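Local coordinates for inositol monophosphatase family protein (Staphylococcus aureus, PDB 5I3S) that probably hydrolyses the phosphate ester of inositol monophosphate or a related sugar phosphate, at residues E46-I49 and F50-L54; V115-V118 and M119-V122; E187-S190 and V191-N195; Q264-E267 and Q268-R272. All coordinates share one frame; numbering follows the deposited sequence.

In the fold
All four contacts are local: one within a helix, two at helix C-terminal ends and one at a hairpin turn. Contacts 2 and 3 touch, V115 CG2 lying 3.5 Å from V189 CG2 where strand 109-117 meets helix 184-193. Contact 3 is the most central, and contact 4 lies at the surface near the C-terminus. Contact 1, on helix 37-56, packs on helix 2-24 through F48 and T52 and on strand 61-64 through F50 and I53. Chemistry follows place: a doubly bonded F48 O with I49-I53 packing in contact 1, a tyrosine–aspartate bond in contact 2, aliphatic packing and a helix cap in contact 3, an aromatic pair beside long polar chains in contact 4.

Contact 1 (E46-I49 and F50-L54); sequences EDFI and FDTIL
F50 takes up the carbonyl of E46 through its backbone N, 2.7 Å from E46 O, and begins the next turn of the helix. Its CB rests against the same oxygen while the ring leads away, to meet H68 and V62 beyond the helix. The next residue, D51, bonds D47 O through its own N. Its carboxylate is modelled folded back toward that carbonyl, with OD2 close to D47 O; since both atoms are acceptors, this placing of the carboxylate is doubtful. This is the i to i+4 pattern of helix 37-56, a helix of the inositol monophosphatase family fold that packs on helix 2-24 through F48 and T52. T52 grips F48 O twice: OG1 bonds it at 2.9 Å and the backbone N at 3.1 Å, reaching the oxygen from opposite faces of the carbonyl plane. OG1 can do this because it lies beside its own backbone N (chi1 -59°), turned back along the helix. The hydroxyl also stands over one face of the F48 ring, 3.5 Å above its plane and displaced toward the rim near CE1. At I53, N bonds I49 O, and the side chain continues the buried side of the helix: CD1 meets I49 CG2 at 3.6 Å, and V62 and H60 touch I53 from outside.

Contact 2 (V115-V118 and M119-V122); sequences VYDV and MADV
D117 and V122 pair as an antiparallel hydrogen-bonded couple, their CA atoms 5.1 Å apart, where strand 109-117 turns back into strand 122-127. D117 N bonds V122 O at 2.7 Å, and V122 N returns to D117 O at 3.2 Å. D121 also faces D117, which makes the junction a G1 beta bulge within a hairpin between neighbouring strands of the seven-stranded sheet. D121 occupies the bulge with a positive phi of 52°. Inside the turn D121 N bonds V118 O, standing well above the carbonyl plane, whereas A120 N makes only weak bonds, to D117 O and to D117 OD1.

The side chains reinforce the turn on more than one side. Y116, its CG anti to the backbone N (chi1 -175°), extends toward the loop, so that OH donates to D121 OD1 at 2.7 Å. The carboxylate and ring planes stand 75° apart; OD1 lies at the edge of the ring and in its plane, yet the hydroxyl meets it from above the plane of the carboxylate. V118 CA covers one face of this ring over its centre. On the other strand face, D117 and V122 are neighbours, with CB atoms 4.4 Å apart. Away from the pair, M119 bends so that SD lies 4.0 Å from V118 CG1, and both side chains reach K19 of helix 2-24. A water molecule sits at the turn, accepting from M119 N, and its oxygen lies 2.8 Å from that nitrogen and equally far from D117 OD1.

Contact 3 (E187-S190 and V191-N195); sequences EIVS and VATGN
V189 and T193 meet one turn apart, V189 CG1 lying 4.1 Å from T193 CG2, and T193 N bonds V189 O at 2.8 Å. T193 OG1 sits between its backbone N and carbonyl carbon (chi1 58°), facing V189 O and S190 O at 3.3 Å each; either bond would be weak, and which one forms is not settled. V191 N and A192 N close the regular bonds to E187 O and I188 O. The helix then ends in a Schellman motif: G194, with positive phi (86°), leaves the helical path, its N bonding V191 O at 3.1 Å, and N195 N folds back to S190 O in a weak bond of 2.9 Å. CB of N195 approaches CB of S190, whose OG is held by L186 O.

Further out, Y124 packs on V189 and T193, and Y199 on E187, I188 and V191. A phosphate ion, probably from the crystallisation medium, lies beside E187 OE1. The bond from Y181 N to OE2 thus orients the carboxylate on the side of the ion, while the cap turns N195 toward the second subunit, where ND2 bonds E96 OE1 of that subunit.

Contact 4 (Q264-E267 and Q268-R272); sequences QLHE and QRFKR
H266 and F270 meet along one side of helix 259-270, an i to i+4 aromatic pair on its last turn and the tightly packed part of the contact. F270 CD2 stands 3.3 Å above one face of the imidazole, offset toward its rim, and lies 3.4 Å from both ND1 and CE1 of H266. The planes are inclined at 56°, with the ring centroids of H266 and F270 4.8 Å apart. F270 has its CG beside its backbone N (chi1 -58°), which turns the phenyl ring back toward H266. The backbone ties the same two residues, F270 N bonding H266 O. CG of R269 covers one face of the phenyl ring over its centre, and loop residues N225 and L227 touch H266 while P236 touches F270, so loops of the protein partly cover this side.

The other side is loose and exposed. Q264 and Q268 cross with their amide planes 37° apart; Q268 OE1 lies 3.3 Å from Q264 CG, and its approach to Q264 NE2 has too poor an angle for a hydrogen bond. What fixes the turn here is backbone, Q268 N bonding Q264 O at 3.0 Å. K271, the first residue to leave helical angles, still bonds E267 O through its N. Its extended chain and the bent one of E267 carry opposite charges, but NZ remains 5.5 Å from E267 OE1, which instead rests 3.4 Å from K271 CB.

Contact 1 (E46-I49 and F50-L54)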
ATOM      1  N   GLU A  46     -14.520  -8.120 -19.148  1.00 33.24           N
ATOM      2  CA  GLU A  46     -13.960  -9.316 -19.858  1.00 35.32           C
ATOM      3  C   GLU A  46     -14.689  -9.599 -21.181  1.00 31.87           C
ATOM      4  O   GLU A  46     -14.047  -9.947 -22.191  1.00 32.98           O
ATOM      5  CB  GLU A  46     -13.907 -10.599 -18.995  1.00 36.85           C
ATOM      6  CG  GLU A  46     -13.225 -11.755 -19.749  1.00 38.34           C
ATOM      7  CD  GLU A  46     -12.503 -12.760 -18.865  1.00 40.54           C
ATOM      8  OE1 GLU A  46     -12.035 -12.398 -17.768  1.00 39.08           O
ATOM      9  OE2 GLU A  46     -12.388 -13.930 -19.283  1.00 42.81           O
ATOM     10  N   ASP A  47     -16.005  -9.448 -21.184  1.00 31.60           N
ATOM     11  CA  ASP A  47     -16.801  -9.637 -22.427  1.00 33.01           C
ATOM     12  C   ASP A  47     -16.416  -8.637 -23.513  1.00 31.74           C
ATOM     13  O   ASP A  47     -16.336  -9.019 -24.680  1.00 33.13           O
ATOM     14  CB  ASP A  47     -18.305  -9.554 -22.139  1.00 33.13           C
ATOM     15  CG  ASP A  47     -18.816 -10.764 -21.408  1.00 35.64           C
ATOM     16  OD1 ASP A  47     -18.155 -11.820 -21.533  1.00 40.82           O
ATOM     17  OD2 ASP A  47     -19.866 -10.679 -20.732  1.00 36.30           O
ATOM     18  N   PHE A  48     -16.152  -7.382 -23.132  1.00 28.38           N
ATOM     19  CA  PHE A  48     -15.643  -6.383 -24.083  1.00 27.30           C
ATOM     20  C   PHE A  48     -14.290  -6.811 -24.606  1.00 26.68           C
ATOM     21  O   PHE A  48     -14.078  -6.795 -25.802  1.00 25.26           O
ATOM     22  CB  PHE A  48     -15.520  -4.978 -23.443  1.00 26.50           C
ATOM     23  CG  PHE A  48     -14.800  -3.977 -24.317  1.00 26.49           C
ATOM     24  CD1 PHE A  48     -15.369  -3.525 -25.518  1.00 26.84           C
ATOM     25  CD2 PHE A  48     -13.548  -3.485 -23.966  1.00 26.64           C
ATOM     26  CE1 PHE A  48     -14.701  -2.593 -26.331  1.00 25.94           C
ATOM     27  CE2 PHE A  48     -12.893  -2.547 -24.767  1.00 27.11           C
ATOM     28  CZ  PHE A  48     -13.463  -2.120 -25.960  1.00 26.73           C
ATOM     29  N   ILE A  49     -13.381  -7.191 -23.701  1.00 27.15           N
ATOM     30  CA  ILE A  49     -12.002  -7.589 -24.099  1.00 28.58           C
ATOM     31  C   ILE A  49     -11.991  -8.866 -24.952  1.00 31.07           C
ATOM     32  O   ILE A  49     -11.351  -8.906 -26.001  1.00 29.98           O
ATOM     33  CB  ILE A  49     -11.060  -7.707 -22.889  1.00 27.05           C
ATOM     34  CG1 ILE A  49     -10.846  -6.314 -22.260  1.00 27.30           C
ATOM     35  CG2 ILE A  49      -9.718  -8.307 -23.282  1.00 26.87           C
ATOM     36  CD1 ILE A  49     -10.291  -6.349 -20.840  1.00 26.97           C
ATOM     37  N   PHE A  50     -12.723  -9.882 -24.508  1.00 35.01           N
ATOM     38  CA  PHE A  50     -12.934 -11.089 -25.297  1.00 39.19           C
ATOM     39  C   PHE A  50     -13.475 -10.789 -26.726  1.00 38.62           C
ATOM     40  O   PHE A  50     -12.900 -11.215 -27.737  1.00 37.97           O
ATOM     41  CB  PHE A  50     -13.890 -12.002 -24.515  1.00 42.24           C
ATOM     42  CG  PHE A  50     -14.292 -13.244 -25.248  1.00 47.94           C
ATOM     43  CD1 PHE A  50     -13.337 -14.206 -25.582  1.00 48.84           C
ATOM     44  CD2 PHE A  50     -15.637 -13.469 -25.587  1.00 51.32           C
ATOM     45  CE1 PHE A  50     -13.702 -15.365 -26.260  1.00 52.45           C
ATOM     46  CE2 PHE A  50     -16.010 -14.627 -26.255  1.00 55.24           C
ATOM     47  CZ  PHE A  50     -15.036 -15.578 -26.591  1.00 55.29           C
ATOM     48  N   ASP A  51     -14.550 -10.017 -26.806  1.00 37.27           N
ATOM     49  CA  ASP A  51     -15.247  -9.816 -28.091  1.00 36.96           C
ATOM     50  C   ASP A  51     -14.469  -9.018 -29.074  1.00 35.90           C
ATOM     51  O   ASP A  51     -14.556  -9.258 -30.256  1.00 37.16           O
ATOM     52  CB  ASP A  51     -16.604  -9.140 -27.912  1.00 36.36           C
ATOM     53  CG  ASP A  51     -17.586 -10.006 -27.210  1.00 35.46           C
ATOM     54  OD1 ASP A  51     -17.432 -11.253 -27.231  1.00 36.98           O
ATOM     55  OD2 ASP A  51     -18.516  -9.423 -26.608  1.00 40.05           O
ATOM     56  N   THR A  52     -13.749  -8.033 -28.589  1.00 36.91           N
ATOM     57  CA  THR A  52     -12.878  -7.231 -29.437  1.00 36.99           C
ATOM     58  C   THR A  52     -11.715  -8.052 -29.995  1.00 39.14           C
ATOM     59  O   THR A  52     -11.371  -7.899 -31.167  1.00 40.86           O
ATOM     60  CB  THR A  52     -12.343  -6.051 -28.621  1.00 34.31           C
ATOM     61  OG1 THR A  52     -13.463  -5.310 -28.172  1.00 34.26           O
ATOM     62  CG2 THR A  52     -11.378  -5.159 -29.410  1.00 32.26           C
ATOM     63  N   ILE A  53     -11.100  -8.894 -29.156  1.00 40.98           N
ATOM     64  CA  ILE A  53     -10.016  -9.785 -29.630  1.00 42.26           C
ATOM     65  C   ILE A  53     -10.584 -10.738 -30.729  1.00 41.15           C
ATOM     66  O   ILE A  53     -10.065 -10.736 -31.823  1.00 39.31           O
ATOM     67  CB  ILE A  53      -9.337 -10.625 -28.494  1.00 38.26           C
ATOM     68  CG1 ILE A  53      -8.669  -9.743 -27.409  1.00 36.29           C
ATOM     69  CG2 ILE A  53      -8.293 -11.561 -29.091  1.00 37.24           C
ATOM     70  CD1 ILE A  53      -8.625 -10.415 -26.034  1.00 33.50           C
ATOM     71  N   LEU A  54     -11.662 -11.480 -30.409  1.00 44.33           N
ATOM     72  CA  LEU A  54     -12.344 -12.440 -31.313  1.00 49.38           C
ATOM     73  C   LEU A  54     -12.771 -11.849 -32.673  1.00 53.48           C
ATOM     74  O   LEU A  54     -12.601 -12.493 -33.711  1.00 58.26           O
ATOM     75  CB  LEU A  54     -13.577 -13.079 -30.619  1.00 47.23           C
TER

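Contact 2 (V115-V118 and M119-V122)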
ATOM      1  N   VAL A 115      -0.181  -3.812 -17.616  1.00 19.33           N
ATOM      2  CA  VAL A 115      -0.978  -3.593 -16.398  1.00 19.38           C
ATOM      3  C   VAL A 115      -1.409  -2.118 -16.309  1.00 19.23           C
ATOM      4  O   VAL A 115      -0.579  -1.210 -16.272  1.00 19.02           O
ATOM      5  CB  VAL A 115      -0.412  -4.225 -15.072  1.00 19.05           C
ATOM      6  CG1 VAL A 115       0.733  -5.190 -15.283  1.00 19.72           C
ATOM      7  CG2 VAL A 115      -0.028  -3.257 -14.035  1.00 20.01           C
ATOM      8  N   TYR A 116      -2.724  -1.905 -16.372  1.00 19.76           N
ATOM      9  CA  TYR A 116      -3.300  -0.571 -16.530  1.00 21.17           C
ATOM     10  C   TYR A 116      -3.912  -0.153 -15.247  1.00 21.18           C
ATOM     11  O   TYR A 116      -4.892  -0.761 -14.827  1.00 23.12           O
ATOM     12  CB  TYR A 116      -4.358  -0.532 -17.643  1.00 22.25           C
ATOM     13  CG  TYR A 116      -4.931   0.852 -17.953  1.00 22.82           C
ATOM     14  CD1 TYR A 116      -4.141   2.010 -17.860  1.00 25.78           C
ATOM     15  CD2 TYR A 116      -6.245   1.009 -18.396  1.00 22.69           C
ATOM     16  CE1 TYR A 116      -4.661   3.276 -18.164  1.00 23.75           C
ATOM     17  CE2 TYR A 116      -6.750   2.266 -18.692  1.00 22.90           C
ATOM     18  CZ  TYR A 116      -5.947   3.396 -18.568  1.00 22.28           C
ATOM     19  OH  TYR A 116      -6.437   4.638 -18.835  1.00 19.42           O
ATOM     20  N   ASP A 117      -3.313   0.842 -14.595  1.00 20.61           N
ATOM     21  CA  ASP A 117      -3.825   1.354 -13.321  1.00 21.78           C
ATOM     22  C   ASP A 117      -4.932   2.322 -13.742  1.00 22.44           C
ATOM     23  O   ASP A 117      -4.680   3.460 -14.095  1.00 24.52           O
ATOM     24  CB  ASP A 117      -2.715   2.034 -12.471  1.00 20.31           C
ATOM     25  CG  ASP A 117      -3.212   2.570 -11.134  1.00 20.85           C
ATOM     26  OD1 ASP A 117      -4.441   2.870 -10.996  1.00 22.86           O
ATOM     27  OD2 ASP A 117      -2.378   2.718 -10.213  1.00 20.07           O
ATOM     28  N   VAL A 118      -6.140   1.812 -13.757  1.00 22.19           N
ATOM     29  CA  VAL A 118      -7.256   2.491 -14.369  1.00 23.41           C
ATOM     30  C   VAL A 118      -7.501   3.877 -13.736  1.00 25.70           C
ATOM     31  O   VAL A 118      -7.680   4.838 -14.472  1.00 24.34           O
ATOM     32  CB  VAL A 118      -8.552   1.654 -14.260  1.00 22.48           C
ATOM     33  CG1 VAL A 118      -9.749   2.451 -14.741  1.00 22.36           C
ATOM     34  CG2 VAL A 118      -8.407   0.355 -15.053  1.00 22.62           C
ATOM     35  N   MET A 119      -7.490   3.969 -12.401  1.00 23.96           N
ATOM     36  CA  MET A 119      -7.845   5.199 -11.757  1.00 25.22           C
ATOM     37  C   MET A 119      -6.754   6.253 -11.763  1.00 24.55           C
ATOM     38  O   MET A 119      -7.071   7.431 -11.615  1.00 25.07           O
ATOM     39  CB  MET A 119      -8.437   4.985 -10.363  1.00 23.38           C
ATOM     40  CG  MET A 119      -9.711   4.148 -10.347  1.00 24.52           C
ATOM     41  SD  MET A 119     -11.074   4.449 -11.506  1.00 25.84           S
ATOM     42  CE  MET A 119     -11.632   5.983 -10.767  1.00 26.65           C
ATOM     43  N   ALA A 120      -5.497   5.888 -11.975  1.00 24.10           N
ATOM     44  CA  ALA A 120      -4.458   6.912 -12.201  1.00 23.05           C
ATOM     45  C   ALA A 120      -4.197   7.196 -13.675  1.00 23.46           C
ATOM     46  O   ALA A 120      -3.405   8.062 -14.011  1.00 28.82           O
ATOM     47  CB  ALA A 120      -3.188   6.485 -11.545  1.00 23.73           C
ATOM     48  N   ASP A 121      -4.838   6.476 -14.564  1.00 22.80           N
ATOM     49  CA  ASP A 121      -4.488   6.498 -16.000  1.00 25.44           C
ATOM     50  C   ASP A 121      -2.987   6.248 -16.265  1.00 23.51           C
ATOM     51  O   ASP A 121      -2.301   7.062 -16.937  1.00 22.79           O
ATOM     52  CB  ASP A 121      -4.994   7.821 -16.677  1.00 26.55           C
ATOM     53  CG  ASP A 121      -4.952   7.776 -18.232  1.00 30.18           C
ATOM     54  OD1 ASP A 121      -4.760   6.693 -18.887  1.00 27.85           O
ATOM     55  OD2 ASP A 121      -5.123   8.869 -18.824  1.00 36.09           O
ATOM     56  N   VAL A 122      -2.463   5.175 -15.680  1.00 21.52           N
ATOM     57  CA  VAL A 122      -1.068   4.819 -15.915  1.00 20.96           C
ATOM     58  C   VAL A 122      -0.993   3.389 -16.416  1.00 20.16           C
ATOM     59  O   VAL A 122      -1.392   2.445 -15.732  1.00 19.58           O
ATOM     60  CB  VAL A 122      -0.192   4.955 -14.647  1.00 23.33           C
ATOM     61  CG1 VAL A 122       1.261   4.615 -14.963  1.00 22.03           C
ATOM     62  CG2 VAL A 122      -0.285   6.371 -14.006  1.00 24.33           C
TER
HETATM   63  O   HOH W   1      -7.031   1.976 -10.451  1.00 25.19           O

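Contact 3 (E187-S190 and V191-N195)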
ATOM      1  N   GLU A 187       1.619  -4.941  -7.616  1.00 14.97           N
ATOM      2  CA  GLU A 187       2.790  -5.255  -6.757  1.00 14.19           C
ATOM      3  C   GLU A 187       4.012  -5.752  -7.554  1.00 13.71           C
ATOM      4  O   GLU A 187       5.148  -5.433  -7.231  1.00 13.46           O
ATOM      5  CB  GLU A 187       2.403  -6.212  -5.619  1.00 13.38           C
ATOM      6  CG  GLU A 187       1.639  -5.480  -4.512  1.00 13.43           C
ATOM      7  CD  GLU A 187       0.645  -6.340  -3.768  1.00 13.97           C
ATOM      8  OE1 GLU A 187      -0.106  -7.153  -4.387  1.00 15.30           O
ATOM      9  OE2 GLU A 187       0.601  -6.199  -2.553  1.00 13.54           O
ATOM     10  N   ILE A 188       3.764  -6.539  -8.590  1.00 14.32           N
ATOM     11  CA  ILE A 188       4.821  -7.038  -9.473  1.00 14.20           C
ATOM     12  C   ILE A 188       5.372  -5.836 -10.272  1.00 14.33           C
ATOM     13  O   ILE A 188       6.556  -5.682 -10.408  1.00 14.58           O
ATOM     14  CB  ILE A 188       4.241  -8.142 -10.395  1.00 14.49           C
ATOM     15  CG1 ILE A 188       3.884  -9.390  -9.602  1.00 14.12           C
ATOM     16  CG2 ILE A 188       5.174  -8.496 -11.564  1.00 14.97           C
ATOM     17  CD1 ILE A 188       3.074 -10.396 -10.422  1.00 14.41           C
ATOM     18  N   VAL A 189       4.514  -4.966 -10.776  1.00 15.32           N
ATOM     19  CA  VAL A 189       4.995  -3.688 -11.338  1.00 16.43           C
ATOM     20  C   VAL A 189       5.768  -2.807 -10.323  1.00 17.12           C
ATOM     21  O   VAL A 189       6.755  -2.188 -10.718  1.00 17.12           O
ATOM     22  CB  VAL A 189       3.845  -2.886 -11.954  1.00 16.69           C
ATOM     23  CG1 VAL A 189       4.229  -1.434 -12.213  1.00 16.67           C
ATOM     24  CG2 VAL A 189       3.401  -3.562 -13.224  1.00 17.55           C
ATOM     25  N   SER A 190       5.352  -2.741  -9.046  1.00 16.75           N
ATOM     26  CA  SER A 190       6.156  -2.052  -8.033  1.00 16.70           C
ATOM     27  C   SER A 190       7.553  -2.622  -7.929  1.00 17.35           C
ATOM     28  O   SER A 190       8.507  -1.891  -7.631  1.00 18.22           O
ATOM     29  CB  SER A 190       5.529  -2.139  -6.660  1.00 17.81           C
ATOM     30  OG  SER A 190       4.277  -1.520  -6.638  1.00 17.92           O
ATOM     31  N   VAL A 191       7.721  -3.922  -8.164  1.00 17.14           N
ATOM     32  CA  VAL A 191       9.099  -4.443  -8.269  1.00 15.78           C
ATOM     33  C   VAL A 191       9.781  -3.919  -9.546  1.00 14.87           C
ATOM     34  O   VAL A 191      10.916  -3.456  -9.507  1.00 13.77           O
ATOM     35  CB  VAL A 191       9.166  -5.973  -8.095  1.00 15.67           C
ATOM     36  CG1 VAL A 191      10.616  -6.473  -8.032  1.00 15.31           C
ATOM     37  CG2 VAL A 191       8.496  -6.377  -6.783  1.00 15.92           C
ATOM     38  N   ALA A 192       9.093  -3.990 -10.669  1.00 14.86           N
ATOM     39  CA  ALA A 192       9.659  -3.473 -11.897  1.00 16.09           C
ATOM     40  C   ALA A 192      10.070  -1.996 -11.819  1.00 17.49           C
ATOM     41  O   ALA A 192      11.075  -1.653 -12.421  1.00 19.83           O
ATOM     42  CB  ALA A 192       8.731  -3.685 -13.078  1.00 16.09           C
ATOM     43  N   THR A 193       9.315  -1.153 -11.105  1.00 17.81           N
ATOM     44  CA  THR A 193       9.649   0.269 -10.967  1.00 19.15           C
ATOM     45  C   THR A 193      10.634   0.566  -9.866  1.00 19.94           C
ATOM     46  O   THR A 193      11.066   1.703  -9.748  1.00 21.83           O
ATOM     47  CB  THR A 193       8.396   1.156 -10.689  1.00 20.18           C
ATOM     48  OG1 THR A 193       7.733   0.713  -9.500  1.00 22.13           O
ATOM     49  CG2 THR A 193       7.399   1.106 -11.876  1.00 20.03           C
ATOM     50  N   GLY A 194      10.965  -0.406  -9.026  1.00 19.94           N
ATOM     51  CA  GLY A 194      11.853  -0.166  -7.891  1.00 19.67           C
ATOM     52  C   GLY A 194      11.187   0.329  -6.629  1.00 20.14           C
ATOM     53  O   GLY A 194      11.878   0.611  -5.662  1.00 19.80           O
ATOM     54  N   ASN A 195       9.849   0.406  -6.605  1.00 19.79           N
ATOM     55  CA  ASN A 195       9.130   0.790  -5.397  1.00 20.12           C
ATOM     56  C   ASN A 195       9.140  -0.278  -4.290  1.00 20.28           C
ATOM     57  O   ASN A 195       9.017   0.054  -3.100  1.00 20.36           O
ATOM     58  CB  ASN A 195       7.688   1.217  -5.725  1.00 21.70           C
ATOM     59  CG  ASN A 195       7.585   2.705  -6.024  1.00 25.29           C
ATOM     60  OD1 ASN A 195       8.608   3.392  -6.310  1.00 25.76           O
ATOM     61  ND2 ASN A 195       6.358   3.237  -5.952  1.00 25.47           N
TER

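Contact 4 (Q264-E267 and Q268-R272)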
ATOM      1  N   GLN A 264       5.710 -29.634   0.467  1.00 23.64           N
ATOM      2  CA  GLN A 264       4.504 -30.255   0.972  1.00 27.77           C
ATOM      3  C   GLN A 264       3.310 -29.290   0.836  1.00 28.26           C
ATOM      4  O   GLN A 264       2.279 -29.689   0.347  1.00 25.82           O
ATOM      5  CB  GLN A 264       4.666 -30.739   2.408  1.00 31.64           C
ATOM      6  CG  GLN A 264       3.343 -31.202   3.011  1.00 36.39           C
ATOM      7  CD  GLN A 264       3.533 -32.235   4.104  1.00 46.43           C
ATOM      8  OE1 GLN A 264       4.086 -33.324   3.861  1.00 53.45           O
ATOM      9  NE2 GLN A 264       3.076 -31.909   5.319  1.00 48.09           N
ATOM     10  N   LEU A 265       3.477 -28.033   1.266  1.00 30.30           N
ATOM     11  CA  LEU A 265       2.461 -26.986   1.055  1.00 29.51           C
ATOM     12  C   LEU A 265       2.041 -26.894  -0.390  1.00 28.53           C
ATOM     13  O   LEU A 265       0.827 -26.960  -0.740  1.00 28.76           O
ATOM     14  CB  LEU A 265       2.978 -25.621   1.501  1.00 29.48           C
ATOM     15  CG  LEU A 265       3.153 -25.409   3.008  1.00 29.66           C
ATOM     16  CD1 LEU A 265       3.604 -23.987   3.200  1.00 29.98           C
ATOM     17  CD2 LEU A 265       1.876 -25.681   3.804  1.00 31.33           C
ATOM     18  N   HIS A 266       3.048 -26.783  -1.237  1.00 24.27           N
ATOM     19  CA  HIS A 266       2.817 -26.703  -2.674  1.00 22.73           C
ATOM     20  C   HIS A 266       1.981 -27.872  -3.205  1.00 23.73           C
ATOM     21  O   HIS A 266       1.023 -27.649  -3.948  1.00 24.25           O
ATOM     22  CB  HIS A 266       4.171 -26.607  -3.410  1.00 21.46           C
ATOM     23  CG  HIS A 266       4.034 -26.417  -4.876  1.00 20.41           C
ATOM     24  ND1 HIS A 266       4.087 -25.174  -5.475  1.00 20.00           N
ATOM     25  CD2 HIS A 266       3.781 -27.306  -5.864  1.00 19.55           C
ATOM     26  CE1 HIS A 266       3.914 -25.317  -6.775  1.00 18.94           C
ATOM     27  NE2 HIS A 266       3.710 -26.595  -7.032  1.00 18.85           N
ATOM     28  N   GLU A 267       2.347 -29.115  -2.866  1.00 24.08           N
ATOM     29  CA  GLU A 267       1.576 -30.277  -3.349  1.00 24.69           C
ATOM     30  C   GLU A 267       0.132 -30.241  -2.786  1.00 25.64           C
ATOM     31  O   GLU A 267      -0.835 -30.489  -3.522  1.00 22.71           O
ATOM     32  CB  GLU A 267       2.271 -31.615  -3.037  1.00 24.34           C
ATOM     33  CG  GLU A 267       3.588 -31.817  -3.771  1.00 24.98           C
ATOM     34  CD  GLU A 267       3.429 -31.979  -5.279  1.00 26.82           C
ATOM     35  OE1 GLU A 267       2.308 -32.289  -5.734  1.00 29.76           O
ATOM     36  OE2 GLU A 267       4.424 -31.801  -6.027  1.00 26.44           O
ATOM     37  N   GLN A 268      -0.011 -29.888  -1.517  1.00 25.69           N
ATOM     38  CA  GLN A 268      -1.363 -29.800  -0.901  1.00 30.54           C
ATOM     39  C   GLN A 268      -2.282 -28.753  -1.583  1.00 30.52           C
ATOM     40  O   GLN A 268      -3.507 -28.963  -1.712  1.00 34.38           O
ATOM     41  CB  GLN A 268      -1.250 -29.527   0.624  1.00 29.19           C
ATOM     42  CG  GLN A 268      -0.638 -30.675   1.405  1.00 28.68           C
ATOM     43  CD  GLN A 268      -0.185 -30.315   2.814  1.00 32.51           C
ATOM     44  OE1 GLN A 268       0.138 -31.213   3.595  1.00 34.15           O
ATOM     45  NE2 GLN A 268      -0.168 -29.018   3.160  1.00 34.85           N
ATOM     46  N   ARG A 269      -1.683 -27.649  -2.043  1.00 30.36           N
ATOM     47  CA  ARG A 269      -2.414 -26.528  -2.658  1.00 29.27           C
ATOM     48  C   ARG A 269      -2.729 -26.795  -4.142  1.00 29.41           C
ATOM     49  O   ARG A 269      -3.854 -26.576  -4.584  1.00 31.85           O
ATOM     50  CB  ARG A 269      -1.584 -25.246  -2.493  1.00 32.05           C
ATOM     51  CG  ARG A 269      -2.332 -23.938  -2.691  1.00 35.27           C
ATOM     52  CD  ARG A 269      -1.395 -22.754  -2.565  1.00 33.74           C
ATOM     53  NE  ARG A 269      -1.322 -22.218  -1.209  1.00 33.54           N
ATOM     54  CZ  ARG A 269      -2.250 -21.428  -0.646  1.00 36.80           C
ATOM     55  NH1 ARG A 269      -3.368 -21.083  -1.301  1.00 35.28           N
ATOM     56  NH2 ARG A 269      -2.069 -20.981   0.604  1.00 35.55           N
ATOM     57  N   PHE A 270      -1.766 -27.350  -4.880  1.00 29.13           N
ATOM     58  CA  PHE A 270      -1.824 -27.418  -6.356  1.00 31.31           C
ATOM     59  C   PHE A 270      -1.977 -28.808  -7.014  1.00 33.65           C
ATOM     60  O   PHE A 270      -2.463 -28.894  -8.138  1.00 33.90           O
ATOM     61  CB  PHE A 270      -0.575 -26.719  -6.979  1.00 28.23           C
ATOM     62  CG  PHE A 270      -0.430 -25.288  -6.574  1.00 25.52           C
ATOM     63  CD1 PHE A 270      -1.428 -24.362  -6.907  1.00 24.18           C
ATOM     64  CD2 PHE A 270       0.696 -24.853  -5.862  1.00 23.24           C
ATOM     65  CE1 PHE A 270      -1.313 -23.029  -6.525  1.00 22.98           C
ATOM     66  CE2 PHE A 270       0.818 -23.525  -5.465  1.00 22.48           C
ATOM     67  CZ  PHE A 270      -0.198 -22.619  -5.790  1.00 23.67           C
ATOM     68  N   LYS A 271      -1.529 -29.878  -6.377  1.00 37.23           N
ATOM     69  CA  LYS A 271      -1.634 -31.195  -7.025  1.00 40.61           C
ATOM     70  C   LYS A 271      -3.101 -31.484  -7.380  1.00 42.73           C
ATOM     71  O   LYS A 271      -4.006 -31.105  -6.632  1.00 41.55           O
ATOM     72  CB  LYS A 271      -1.071 -32.298  -6.115  1.00 38.07           C
ATOM     73  CG  LYS A 271      -1.081 -33.675  -6.734  1.00 37.31           C
ATOM     74  CD  LYS A 271      -0.921 -34.758  -5.679  1.00 39.40           C
ATOM     75  CE  LYS A 271      -0.941 -36.152  -6.324  1.00 37.16           C
ATOM     76  NZ  LYS A 271      -0.255 -37.145  -5.466  1.00 33.05           N
ATOM     77  N   ARG A 272      -3.303 -32.135  -8.528  1.00 48.61           N
ATOM     78  CA  ARG A 272      -4.572 -32.780  -8.906  1.00 53.35           C
ATOM     79  C   ARG A 272      -5.605 -31.727  -9.230  1.00 57.30           C
ATOM     80  O   ARG A 272      -6.040 -31.634 -10.367  1.00 61.67           O
ATOM     81  CB  ARG A 272      -5.093 -33.750  -7.823  1.00 53.21           C
ATOM     82  CG  ARG A 272      -6.338 -34.542  -8.245  1.00 61.96           C
ATOM     83  CD  ARG A 272      -7.503 -34.513  -7.245  1.00 62.46           C
ATOM     84  NE  ARG A 272      -7.657 -33.200  -6.593  1.00 62.37           N
ATOM     85  CZ  ARG A 272      -7.538 -32.947  -5.284  1.00 58.28           C
ATOM     86  NH1 ARG A 272      -7.290 -33.914  -4.401  1.00 57.51           N
ATOM     87  NH2 ARG A 272      -7.683 -31.697  -4.839  1.00 55.40           N
TER